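Local coordinates for protein bacteriophage virulence determinant (Salmonella enterica subsp. enterica serovar Typhimurium str. 14028S, PDB 6GGR) that probably acts as a zinc-dependent protease of the PipA effector family, delivered by Salmonella to cleave host NF-kappaB transcription factors, at residues G116-T120 against H170-Q176; Y48-G54 against R106-G110; V73-I77 against T160-I165. One frame throughout, in Å; residues are numbered along the deposited sequence.

Contact 1 (G116-T120 against H170-Q176)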
ATOM      1  N   GLY B 116      -6.729   2.157   2.490  1.00 40.68           N
ATOM      2  CA  GLY B 116      -7.130   2.075   1.100  1.00 42.45           C
ATOM      3  C   GLY B 116      -8.589   2.442   0.938  1.00 44.28           C
ATOM      4  O   GLY B 116      -9.357   2.492   1.906  1.00 39.34           O
ATOM      5  N   THR B 117      -8.955   2.710  -0.314  1.00 40.22           N
ATOM      6  CA  THR B 117     -10.335   3.011  -0.665  1.00 45.57           C
ATOM      7  C   THR B 117     -10.581   2.550  -2.091  1.00 44.00           C
ATOM      8  O   THR B 117      -9.699   2.664  -2.945  1.00 47.77           O
ATOM      9  CB  THR B 117     -10.656   4.508  -0.551  1.00 67.52           C
ATOM     10  OG1 THR B 117      -9.946   5.230  -1.565  1.00 73.03           O
ATOM     11  CG2 THR B 117     -10.267   5.050   0.808  1.00 38.89           C
ATOM     12  N   THR B 118     -11.784   2.044  -2.339  1.00 46.18           N
ATOM     13  CA  THR B 118     -12.145   1.517  -3.650  1.00 55.18           C
ATOM     14  C   THR B 118     -12.532   2.664  -4.575  1.00 58.96           C
ATOM     15  O   THR B 118     -13.515   3.369  -4.320  1.00 61.92           O
ATOM     16  CB  THR B 118     -13.297   0.526  -3.519  1.00 61.27           C
ATOM     17  OG1 THR B 118     -14.421   1.176  -2.913  1.00 69.03           O
ATOM     18  CG2 THR B 118     -12.889  -0.662  -2.664  1.00 67.03           C
ATOM     19  N   VAL B 119     -11.772   2.841  -5.657  1.00 67.43           N
ATOM     20  CA  VAL B 119     -11.968   3.939  -6.596  1.00 70.59           C
ATOM     21  C   VAL B 119     -12.287   3.424  -7.995  1.00 67.47           C
ATOM     22  O   VAL B 119     -13.268   3.847  -8.617  1.00 76.37           O
ATOM     23  CB  VAL B 119     -10.737   4.875  -6.626  1.00 74.51           C
ATOM     24  CG1 VAL B 119     -10.873   5.933  -7.721  1.00 65.84           C
ATOM     25  CG2 VAL B 119     -10.553   5.540  -5.266  1.00 79.38           C
ATOM     26  N   THR B 120     -11.467   2.515  -8.511  1.00 78.92           N
ATOM     27  CA  THR B 120     -11.670   1.988  -9.856  1.00 87.07           C
ATOM     28  C   THR B 120     -12.929   1.127  -9.930  1.00 86.24           C
ATOM     29  O   THR B 120     -13.079   0.159  -9.185  1.00 84.02           O
ATOM     30  CB  THR B 120     -10.458   1.159 -10.325  1.00 93.41           C
ATOM     31  OG1 THR B 120     -10.075   0.235  -9.297  1.00 92.33           O
ATOM     32  CG2 THR B 120      -9.282   2.066 -10.658  1.00 89.68           C
ATOM     33  N   HIS B 170      -9.573  10.333  -1.552  1.00 34.34           N
ATOM     34  CA  HIS B 170      -9.881   9.366  -2.598  1.00 36.53           C
ATOM     35  C   HIS B 170     -11.386   9.184  -2.733  1.00 37.84           C
ATOM     36  O   HIS B 170     -11.932   9.188  -3.841  1.00 44.49           O
ATOM     37  CB  HIS B 170      -9.217   8.020  -2.295  1.00 40.16           C
ATOM     38  CG  HIS B 170      -7.802   7.905  -2.776  1.00 44.64           C
ATOM     39  ND1 HIS B 170      -7.463   7.949  -4.112  1.00 48.30           N
ATOM     40  CD2 HIS B 170      -6.643   7.714  -2.101  1.00 40.91           C
ATOM     41  CE1 HIS B 170      -6.155   7.809  -4.237  1.00 47.27           C
ATOM     42  NE2 HIS B 170      -5.634   7.664  -3.032  1.00 41.78           N
ATOM     43  N   ALA B 171     -12.074   9.035  -1.599  1.00 47.46           N
ATOM     44  CA  ALA B 171     -13.493   8.701  -1.606  1.00 47.86           C
ATOM     45  C   ALA B 171     -14.375   9.883  -1.990  1.00 45.14           C
ATOM     46  O   ALA B 171     -15.485   9.677  -2.493  1.00 45.94           O
ATOM     47  CB  ALA B 171     -13.904   8.173  -0.235  1.00 46.98           C
ATOM     48  N   LEU B 172     -13.916  11.115  -1.770  1.00 45.06           N
ATOM     49  CA  LEU B 172     -14.714  12.288  -2.109  1.00 39.52           C
ATOM     50  C   LEU B 172     -14.480  12.778  -3.531  1.00 39.96           C
ATOM     51  O   LEU B 172     -15.337  13.487  -4.074  1.00 45.17           O
ATOM     52  CB  LEU B 172     -14.421  13.430  -1.130  1.00 35.80           C
ATOM     53  CG  LEU B 172     -14.646  13.114   0.349  1.00 38.60           C
ATOM     54  CD1 LEU B 172     -14.101  14.240   1.213  1.00 36.19           C
ATOM     55  CD2 LEU B 172     -16.126  12.879   0.631  1.00 43.85           C
ATOM     56  N   THR B 173     -13.356  12.409  -4.151  1.00 55.29           N
ATOM     57  CA  THR B 173     -13.042  12.836  -5.509  1.00 57.16           C
ATOM     58  C   THR B 173     -13.036  11.702  -6.523  1.00 65.37           C
ATOM     59  O   THR B 173     -13.065  11.980  -7.726  1.00 55.25           O
ATOM     60  CB  THR B 173     -11.670  13.525  -5.552  1.00 46.56           C
ATOM     61  OG1 THR B 173     -10.645  12.584  -5.211  1.00 52.29           O
ATOM     62  CG2 THR B 173     -11.623  14.693  -4.589  1.00 47.91           C
ATOM     63  N   HIS B 174     -12.999  10.447  -6.076  1.00 84.53           N
ATOM     64  CA  HIS B 174     -12.923   9.282  -6.954  1.00 69.33           C
ATOM     65  C   HIS B 174     -11.698   9.322  -7.858  1.00 64.55           C
ATOM     66  O   HIS B 174     -11.690   8.702  -8.924  1.00 72.96           O
ATOM     67  CB  HIS B 174     -14.190   9.135  -7.808  1.00 61.62           C
ATOM     68  CG  HIS B 174     -15.445   8.972  -7.007  1.00 63.67           C
ATOM     69  ND1 HIS B 174     -15.645   7.916  -6.145  1.00 62.96           N
ATOM     70  CD2 HIS B 174     -16.558   9.740  -6.927  1.00 65.69           C
ATOM     71  CE1 HIS B 174     -16.829   8.038  -5.571  1.00 61.29           C
ATOM     72  NE2 HIS B 174     -17.404   9.135  -6.030  1.00 65.41           N
ATOM     73  N   LEU B 175     -10.653  10.034  -7.447  1.00 52.22           N
ATOM     74  CA  LEU B 175      -9.434  10.154  -8.231  1.00 58.26           C
ATOM     75  C   LEU B 175      -8.349   9.233  -7.682  1.00 56.38           C
ATOM     76  O   LEU B 175      -8.357   8.847  -6.511  1.00 43.78           O
ATOM     77  CB  LEU B 175      -8.934  11.601  -8.235  1.00 66.41           C
ATOM     78  CG  LEU B 175      -9.926  12.662  -8.725  1.00 64.76           C
ATOM     79  CD1 LEU B 175      -9.263  14.031  -8.759  1.00 75.45           C
ATOM     80  CD2 LEU B 175     -10.494  12.310 -10.094  1.00 59.30           C
ATOM     81  N   GLN B 176      -7.370   8.953  -8.524  1.00 56.45           N
ATOM     82  CA  GLN B 176      -6.250   8.091  -8.187  1.00 60.04           C
ATOM     83  C   GLN B 176      -4.976   8.882  -8.010  1.00 59.23           C
ATOM     84  O   GLN B 176      -4.863  10.012  -8.373  1.00 52.30           O
ATOM     85  CB  GLN B 176      -6.012   6.963  -9.237  1.00 63.47           C
ATOM     86  CG  GLN B 176      -7.214   6.076  -9.556  1.00 71.33           C
ATOM     87  CD  GLN B 176      -6.839   4.880 -10.501  1.00 78.86           C
ATOM     88  OE1 GLN B 176      -6.265   5.101 -11.561  1.00 84.28           O
ATOM     89  NE2 GLN B 176      -7.111   3.643 -10.100  1.00 78.32           N
TER

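Contact 2 (Y48-G54 against R106-G110)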
ATOM      1  N   TYR B  48     -22.557  10.919   7.250  1.00 60.81           N
ATOM      2  CA  TYR B  48     -22.712  11.200   5.828  1.00 63.27           C
ATOM      3  C   TYR B  48     -21.750  10.375   4.983  1.00 66.21           C
ATOM      4  O   TYR B  48     -22.071  10.030   3.841  1.00 60.86           O
ATOM      5  CB  TYR B  48     -22.496  12.691   5.553  1.00 56.72           C
ATOM      6  CG  TYR B  48     -23.469  13.627   6.252  1.00 57.89           C
ATOM      7  CD1 TYR B  48     -24.614  13.145   6.877  1.00 58.99           C
ATOM      8  CD2 TYR B  48     -23.242  14.998   6.278  1.00 59.93           C
ATOM      9  CE1 TYR B  48     -25.497  13.997   7.510  1.00 65.28           C
ATOM     10  CE2 TYR B  48     -24.123  15.859   6.909  1.00 58.34           C
ATOM     11  CZ  TYR B  48     -25.247  15.352   7.523  1.00 65.42           C
ATOM     12  OH  TYR B  48     -26.130  16.198   8.155  1.00 73.52           O
ATOM     13  N   LEU B  49     -20.574  10.049   5.517  1.00 51.72           N
ATOM     14  CA  LEU B  49     -19.567   9.323   4.751  1.00 53.56           C
ATOM     15  C   LEU B  49     -19.657   7.813   4.949  1.00 55.38           C
ATOM     16  O   LEU B  49     -19.435   7.057   3.998  1.00 57.37           O
ATOM     17  CB  LEU B  49     -18.166   9.809   5.135  1.00 47.23           C
ATOM     18  CG  LEU B  49     -16.984   9.224   4.355  1.00 45.61           C
ATOM     19  CD1 LEU B  49     -16.871   9.853   2.976  1.00 45.08           C
ATOM     20  CD2 LEU B  49     -15.688   9.393   5.130  1.00 42.81           C
ATOM     21  N   ILE B  50     -19.989   7.359   6.157  1.00 63.34           N
ATOM     22  CA  ILE B  50     -19.902   5.948   6.529  1.00 68.22           C
ATOM     23  C   ILE B  50     -21.300   5.410   6.799  1.00 59.74           C
ATOM     24  O   ILE B  50     -22.071   6.013   7.555  1.00 60.35           O
ATOM     25  CB  ILE B  50     -18.999   5.754   7.760  1.00 61.16           C
ATOM     26  CG1 ILE B  50     -17.627   6.400   7.533  1.00 57.05           C
ATOM     27  CG2 ILE B  50     -18.855   4.276   8.096  1.00 55.51           C
ATOM     28  CD1 ILE B  50     -16.912   5.947   6.271  1.00 53.54           C
ATOM     29  N   SER B  51     -21.615   4.262   6.197  1.00 63.56           N
ATOM     30  CA  SER B  51     -22.868   3.567   6.474  1.00 72.54           C
ATOM     31  C   SER B  51     -22.704   2.539   7.587  1.00 75.85           C
ATOM     32  O   SER B  51     -23.488   2.521   8.542  1.00 75.13           O
ATOM     33  CB  SER B  51     -23.388   2.874   5.213  1.00 69.03           C
ATOM     34  OG  SER B  51     -22.544   1.800   4.837  1.00 72.89           O
ATOM     35  N   GLY B  52     -21.703   1.673   7.468  1.00 72.24           N
ATOM     36  CA  GLY B  52     -21.424   0.684   8.478  1.00 76.45           C
ATOM     37  C   GLY B  52     -20.088   0.011   8.250  1.00 70.73           C
ATOM     38  O   GLY B  52     -19.342   0.354   7.327  1.00 63.30           O
ATOM     39  N   PRO B  53     -19.754  -0.960   9.098  1.00 67.16           N
ATOM     40  CA  PRO B  53     -18.505  -1.705   8.906  1.00 65.01           C
ATOM     41  C   PRO B  53     -18.557  -2.563   7.653  1.00 69.19           C
ATOM     42  O   PRO B  53     -19.624  -2.987   7.202  1.00 71.95           O
ATOM     43  CB  PRO B  53     -18.399  -2.575  10.165  1.00 66.39           C
ATOM     44  CG  PRO B  53     -19.477  -2.120  11.097  1.00 73.91           C
ATOM     45  CD  PRO B  53     -20.498  -1.395  10.291  1.00 69.31           C
ATOM     46  N   GLY B  54     -17.376  -2.825   7.096  1.00 71.80           N
ATOM     47  CA  GLY B  54     -17.259  -3.646   5.905  1.00 73.10           C
ATOM     48  C   GLY B  54     -15.897  -3.523   5.252  1.00 72.83           C
ATOM     49  O   GLY B  54     -15.443  -2.412   4.959  1.00 69.35           O
ATOM     50  N   ARG B 106     -23.446   5.597   0.753  1.00 74.94           N
ATOM     51  CA  ARG B 106     -22.340   5.780   1.725  1.00 73.49           C
ATOM     52  C   ARG B 106     -21.249   4.664   1.631  1.00 70.91           C
ATOM     53  O   ARG B 106     -21.429   3.696   0.908  1.00 61.81           O
ATOM     54  CB  ARG B 106     -22.796   6.011   3.172  1.00 30.00           C
ATOM     55  CG  ARG B 106     -24.223   6.469   3.334  1.00 30.00           C
ATOM     56  CD  ARG B 106     -24.396   7.976   3.288  1.00 30.00           C
ATOM     57  NE  ARG B 106     -25.215   8.459   4.395  1.00 30.00           N
ATOM     58  CZ  ARG B 106     -25.839   9.622   4.431  1.00 30.00           C
ATOM     59  NH1 ARG B 106     -25.770  10.476   3.437  1.00 30.00           N
ATOM     60  NH2 ARG B 106     -26.517   9.935   5.496  1.00 30.00           N
ATOM     61  N   TRP B 107     -20.134   4.827   2.346  1.00 58.34           N
ATOM     62  CA  TRP B 107     -18.966   3.912   2.205  1.00 55.80           C
ATOM     63  C   TRP B 107     -18.899   2.982   3.378  1.00 64.96           C
ATOM     64  O   TRP B 107     -19.356   3.299   4.445  1.00 57.44           O
ATOM     65  CB  TRP B 107     -17.612   4.689   2.076  1.00 52.77           C
ATOM     66  CG  TRP B 107     -17.509   5.553   0.873  1.00 61.17           C
ATOM     67  CD1 TRP B 107     -18.167   6.686   0.645  1.00 60.59           C
ATOM     68  CD2 TRP B 107     -16.661   5.357  -0.251  1.00 62.84           C
ATOM     69  NE1 TRP B 107     -17.817   7.204  -0.545  1.00 60.79           N
ATOM     70  CE2 TRP B 107     -16.884   6.401  -1.120  1.00 60.49           C
ATOM     71  CE3 TRP B 107     -15.734   4.379  -0.596  1.00 60.59           C
ATOM     72  CZ2 TRP B 107     -16.232   6.509  -2.306  1.00 53.45           C
ATOM     73  CZ3 TRP B 107     -15.101   4.480  -1.762  1.00 52.51           C
ATOM     74  CH2 TRP B 107     -15.340   5.528  -2.611  1.00 59.47           C
ATOM     75  N   LEU B 108     -18.372   1.792   3.121  1.00 63.96           N
ATOM     76  CA  LEU B 108     -18.070   0.868   4.206  1.00 61.85           C
ATOM     77  C   LEU B 108     -16.738   1.237   4.841  1.00 55.17           C
ATOM     78  O   LEU B 108     -15.762   1.528   4.142  1.00 56.09           O
ATOM     79  CB  LEU B 108     -18.016  -0.568   3.686  1.00 63.48           C
ATOM     80  CG  LEU B 108     -19.338  -1.215   3.262  1.00 61.30           C
ATOM     81  CD1 LEU B 108     -19.093  -2.566   2.602  1.00 77.25           C
ATOM     82  CD2 LEU B 108     -20.263  -1.368   4.458  1.00 61.79           C
ATOM     83  N   LEU B 109     -16.698   1.234   6.170  1.00 51.10           N
ATOM     84  CA  LEU B 109     -15.464   1.514   6.899  1.00 52.46           C
ATOM     85  C   LEU B 109     -14.776   0.188   7.207  1.00 56.41           C
ATOM     86  O   LEU B 109     -15.221  -0.568   8.074  1.00 61.02           O
ATOM     87  CB  LEU B 109     -15.758   2.305   8.170  1.00 54.57           C
ATOM     88  CG  LEU B 109     -14.543   2.581   9.060  1.00 52.67           C
ATOM     89  CD1 LEU B 109     -13.478   3.356   8.301  1.00 53.73           C
ATOM     90  CD2 LEU B 109     -14.947   3.328  10.320  1.00 56.76           C
ATOM     91  N   GLY B 110     -13.692  -0.102   6.487  1.00 54.11           N
ATOM     92  CA  GLY B 110     -12.894  -1.280   6.767  1.00 60.05           C
ATOM     93  C   GLY B 110     -11.925  -1.044   7.909  1.00 63.00           C
ATOM     94  O   GLY B 110     -10.706  -1.024   7.706  1.00 64.96           O
TER

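Contact 3 (V73-I77 against T160-I165)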
ATOM      1  N   VAL B  73     -12.210   8.266  15.799  1.00 56.96           N
ATOM      2  CA  VAL B  73     -11.083   9.054  15.304  1.00 54.27           C
ATOM      3  C   VAL B  73     -11.442   9.716  13.980  1.00 48.21           C
ATOM      4  O   VAL B  73     -11.158  10.899  13.759  1.00 44.13           O
ATOM      5  CB  VAL B  73      -9.830   8.171  15.174  1.00 50.01           C
ATOM      6  CG1 VAL B  73      -8.683   8.933  14.497  1.00 49.22           C
ATOM      7  CG2 VAL B  73      -9.397   7.676  16.543  1.00 53.41           C
ATOM      8  N   LEU B  74     -12.065   8.957  13.075  1.00 47.07           N
ATOM      9  CA  LEU B  74     -12.444   9.515  11.781  1.00 49.70           C
ATOM     10  C   LEU B  74     -13.383  10.701  11.953  1.00 54.85           C
ATOM     11  O   LEU B  74     -13.270  11.702  11.236  1.00 46.37           O
ATOM     12  CB  LEU B  74     -13.095   8.436  10.913  1.00 46.59           C
ATOM     13  CG  LEU B  74     -13.619   8.892   9.548  1.00 42.66           C
ATOM     14  CD1 LEU B  74     -12.522   9.547   8.727  1.00 42.22           C
ATOM     15  CD2 LEU B  74     -14.215   7.729   8.783  1.00 40.02           C
ATOM     16  N   SER B  75     -14.311  10.612  12.907  1.00 42.73           N
ATOM     17  CA  SER B  75     -15.264  11.695  13.120  1.00 43.69           C
ATOM     18  C   SER B  75     -14.564  12.967  13.585  1.00 43.06           C
ATOM     19  O   SER B  75     -14.885  14.065  13.114  1.00 42.74           O
ATOM     20  CB  SER B  75     -16.326  11.263  14.132  1.00 48.66           C
ATOM     21  OG  SER B  75     -17.250  12.308  14.379  1.00 82.45           O
ATOM     22  N   ARG B  76     -13.614  12.844  14.515  1.00 44.08           N
ATOM     23  CA  ARG B  76     -12.862  14.012  14.962  1.00 45.51           C
ATOM     24  C   ARG B  76     -12.144  14.674  13.795  1.00 41.37           C
ATOM     25  O   ARG B  76     -12.220  15.894  13.610  1.00 45.80           O
ATOM     26  CB  ARG B  76     -11.850  13.614  16.038  1.00 65.71           C
ATOM     27  CG  ARG B  76     -12.439  12.977  17.283  1.00 76.15           C
ATOM     28  CD  ARG B  76     -11.370  12.781  18.350  1.00 73.45           C
ATOM     29  NE  ARG B  76     -10.262  11.942  17.886  1.00 79.57           N
ATOM     30  CZ  ARG B  76      -9.149  12.399  17.316  1.00 84.80           C
ATOM     31  NH1 ARG B  76      -8.969  13.699  17.121  1.00 91.74           N
ATOM     32  NH2 ARG B  76      -8.205  11.548  16.935  1.00 84.36           N
ATOM     33  N   ILE B  77     -11.439  13.877  12.992  1.00 42.99           N
ATOM     34  CA  ILE B  77     -10.634  14.419  11.900  1.00 37.38           C
ATOM     35  C   ILE B  77     -11.524  15.078  10.855  1.00 37.78           C
ATOM     36  O   ILE B  77     -11.212  16.163  10.350  1.00 39.14           O
ATOM     37  CB  ILE B  77      -9.760  13.302  11.300  1.00 36.50           C
ATOM     38  CG1 ILE B  77      -8.662  12.924  12.302  1.00 44.92           C
ATOM     39  CG2 ILE B  77      -9.150  13.730   9.962  1.00 34.05           C
ATOM     40  CD1 ILE B  77      -7.916  11.656  11.964  1.00 48.31           C
ATOM     41  N   THR B 160      -1.703   9.710  11.544  1.00 27.57           N
ATOM     42  CA  THR B 160      -3.114   9.364  11.388  1.00 33.47           C
ATOM     43  C   THR B 160      -3.842  10.405  10.548  1.00 28.27           C
ATOM     44  O   THR B 160      -4.603  10.063   9.635  1.00 27.83           O
ATOM     45  CB  THR B 160      -3.766   9.229  12.766  1.00 37.52           C
ATOM     46  OG1 THR B 160      -3.061   8.248  13.531  1.00 42.69           O
ATOM     47  CG2 THR B 160      -5.228   8.809  12.644  1.00 40.44           C
ATOM     48  N   THR B 161      -3.618  11.686  10.839  1.00 24.13           N
ATOM     49  CA  THR B 161      -4.336  12.739  10.128  1.00 26.72           C
ATOM     50  C   THR B 161      -4.093  12.645   8.627  1.00 26.28           C
ATOM     51  O   THR B 161      -5.044  12.566   7.839  1.00 26.22           O
ATOM     52  CB  THR B 161      -3.923  14.107  10.662  1.00 37.97           C
ATOM     53  OG1 THR B 161      -4.124  14.141  12.080  1.00 35.82           O
ATOM     54  CG2 THR B 161      -4.754  15.214  10.009  1.00 39.80           C
ATOM     55  N   ARG B 162      -2.822  12.630   8.211  1.00 27.30           N
ATOM     56  CA  ARG B 162      -2.513  12.553   6.786  1.00 30.34           C
ATOM     57  C   ARG B 162      -3.099  11.292   6.162  1.00 28.66           C
ATOM     58  O   ARG B 162      -3.698  11.344   5.083  1.00 26.47           O
ATOM     59  CB  ARG B 162      -1.001  12.602   6.558  1.00 22.61           C
ATOM     60  CG  ARG B 162      -0.618  12.610   5.079  1.00 27.50           C
ATOM     61  CD  ARG B 162       0.871  12.880   4.852  1.00 27.26           C
ATOM     62  NE  ARG B 162       1.245  14.274   5.102  1.00 29.94           N
ATOM     63  CZ  ARG B 162       1.124  15.264   4.218  1.00 28.82           C
ATOM     64  NH1 ARG B 162       0.629  15.037   3.010  1.00 26.57           N
ATOM     65  NH2 ARG B 162       1.497  16.495   4.538  1.00 28.12           N
ATOM     66  N   SER B 163      -2.935  10.145   6.823  1.00 33.53           N
ATOM     67  CA  SER B 163      -3.424   8.894   6.250  1.00 32.07           C
ATOM     68  C   SER B 163      -4.941   8.910   6.115  1.00 25.00           C
ATOM     69  O   SER B 163      -5.491   8.500   5.086  1.00 32.54           O
ATOM     70  CB  SER B 163      -2.975   7.713   7.107  1.00 29.89           C
ATOM     71  OG  SER B 163      -1.571   7.711   7.284  1.00 33.14           O
ATOM     72  N   PHE B 164      -5.637   9.378   7.154  1.00 24.43           N
ATOM     73  CA  PHE B 164      -7.095   9.442   7.107  1.00 28.39           C
ATOM     74  C   PHE B 164      -7.566  10.385   6.008  1.00 33.51           C
ATOM     75  O   PHE B 164      -8.458  10.047   5.221  1.00 29.79           O
ATOM     76  CB  PHE B 164      -7.637   9.882   8.468  1.00 32.32           C
ATOM     77  CG  PHE B 164      -7.852   8.749   9.434  1.00 34.14           C
ATOM     78  CD1 PHE B 164      -6.845   7.834   9.695  1.00 37.00           C
ATOM     79  CD2 PHE B 164      -9.061   8.610  10.096  1.00 34.63           C
ATOM     80  CE1 PHE B 164      -7.047   6.797  10.582  1.00 42.84           C
ATOM     81  CE2 PHE B 164      -9.267   7.581  10.987  1.00 36.65           C
ATOM     82  CZ  PHE B 164      -8.259   6.672  11.234  1.00 48.47           C
ATOM     83  N   ILE B 165      -6.977  11.579   5.939  1.00 32.15           N
ATOM     84  CA  ILE B 165      -7.397  12.559   4.937  1.00 28.40           C
ATOM     85  C   ILE B 165      -7.082  12.056   3.535  1.00 31.27           C
ATOM     86  O   ILE B 165      -7.876  12.230   2.603  1.00 29.17           O
ATOM     87  CB  ILE B 165      -6.728  13.918   5.215  1.00 28.51           C
ATOM     88  CG1 ILE B 165      -7.216  14.497   6.550  1.00 32.25           C
ATOM     89  CG2 ILE B 165      -6.982  14.900   4.067  1.00 30.13           C
ATOM     90  CD1 ILE B 165      -8.718  14.728   6.631  1.00 36.03           C
TER

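Contact 1 (G116-T120 against H170-Q176)
T117 and V119 run past the C-terminal turn of helix 160-173, with the CA of T117 6.6 Å from that of A171 and the CA of V119 5.4 Å from that of H174. No hydrogen bond joins the two segments. The helix carries H166 and H170 of an H-x-x-x-H zinc motif; D177, after the helix, is the third zinc ligand seen in this protein. No metal is bound to this chain. H174 takes positive phi (58°), which takes the chain out of the helix three residues before D177. T117 holds OG1 between its N and its carbonyl carbon (chi1 68°). This presses OG1 to 3.0 Å from H170 CB, where it is buried with no polar partner in the model. V119 packs against the residues that end the helix. Its CG1 lies 3.1 Å from H174 O, a tight fit, and its CG2 meets the H170 ring obliquely. The imidazole is fixed from two sides within its own chain: NE2 bonds to D177 OD2, and ND1 to a backbone carbonyl. T117 also makes backbone hydrogen bonds to the chain of another protein, and acidic side chains of that protein pack on V119, H170 and Q176. This is consistent with an edge strand that holds a bound polypeptide beside the zinc site. The carbonyl at ND1 is L175 O, 2.7 Å away and in the ring plane.

Contact 2 (Y48-G54 against R106-G110)
R106 bends at chi2 (-89°) and chi3 (-132°), which carries its guanidinium back along Y48. Y48 CA then sits over the centre of one guanidinium face, 3.8 Å above the plane. The two side chains lie side by side and point the same way, with ring and guanidinium planes 44° apart. R106 CD also comes within 3.2 Å of Y48 O. L49 CD1 packs 4.1 Å from W107 CD1, the two side chains crossing obliquely. Beyond the helix end, the backbones pair as short parallel beta strands. W107 bridges both neighbours of I50: its N bonds to L49 O at 2.9 Å, and its O accepts S51 N at 3.0 Å. The chain turns a corner at G52, whose O takes L109 N at 3.0 Å. G54 N then reaches L109 O at 3.3 Å, from above the carbonyl plane. I50 CG2 packs on L109 CB, 3.7 Å away. The segment 48-54 thus borders strand 107-111, whose other side pairs with strand 132-135. Y67 and L74 of helix 64-84 cover I50, while L100 of helix 86-100 packs on L49 and W107.

Contact 3 (V73-I77 against T160-I165)
I77 of helix 64-84 is a knob in a hole formed by T160, T161, F164 and I165 of helix 160-173. From CB, the CG2 branch is anti to the backbone N and reaches I165 CD1 at 3.5 Å. The other branch leaves CB through CG1 and extends (chi2 168°) to CD1. That methyl lies 3.8 Å from F164 CD2, obliquely to the ring, and also meets T160 CG2 at 4.0 Å and T161 CA. F164 in turn pushes its ring into the side of helix 64-84. Its CE2 is 3.8 Å from L74 N, and L74 CA lies at the ring edge, in plane. L74 CD1 touches CD2 of the ring, and V73 CG1 crosses to CE2. V73 CG1 and T160 CG2 also meet tip to tip, 3.9 Å apart. The contact is apolar, with no hydrogen bond across it. The helix segments cross almost at a right angle (-88°), with axes 10.5 Å apart at closest approach. L135 of strand 132-135 packs on both L74 and F164. T191 and L195 of helix 186-197 also pack on I165.

Overall arrangement
Contacts 1 and 3 use the two ends of helix 160-173, and their centres are 16 Å apart. Contact 3 lies nearest the centre of the chain and is apolar helix packing, with none of its touching residues exposed. Contact 1 has one exposed residue and contact 2 has two. Contact 1 mixes van der Waals touch with polar groups around the zinc ligand H170. Another protein reaches five of its residues, against one in contact 3. Contact 2 lies farthest out, and backbone hydrogen bonds carry it. It still joins both others. The W107 indole packs on T118, A171 and H174 of contact 1, and L49 and I50 touch L74 of contact 3. The three-stranded sheet takes in strands 107-111 and 116-117.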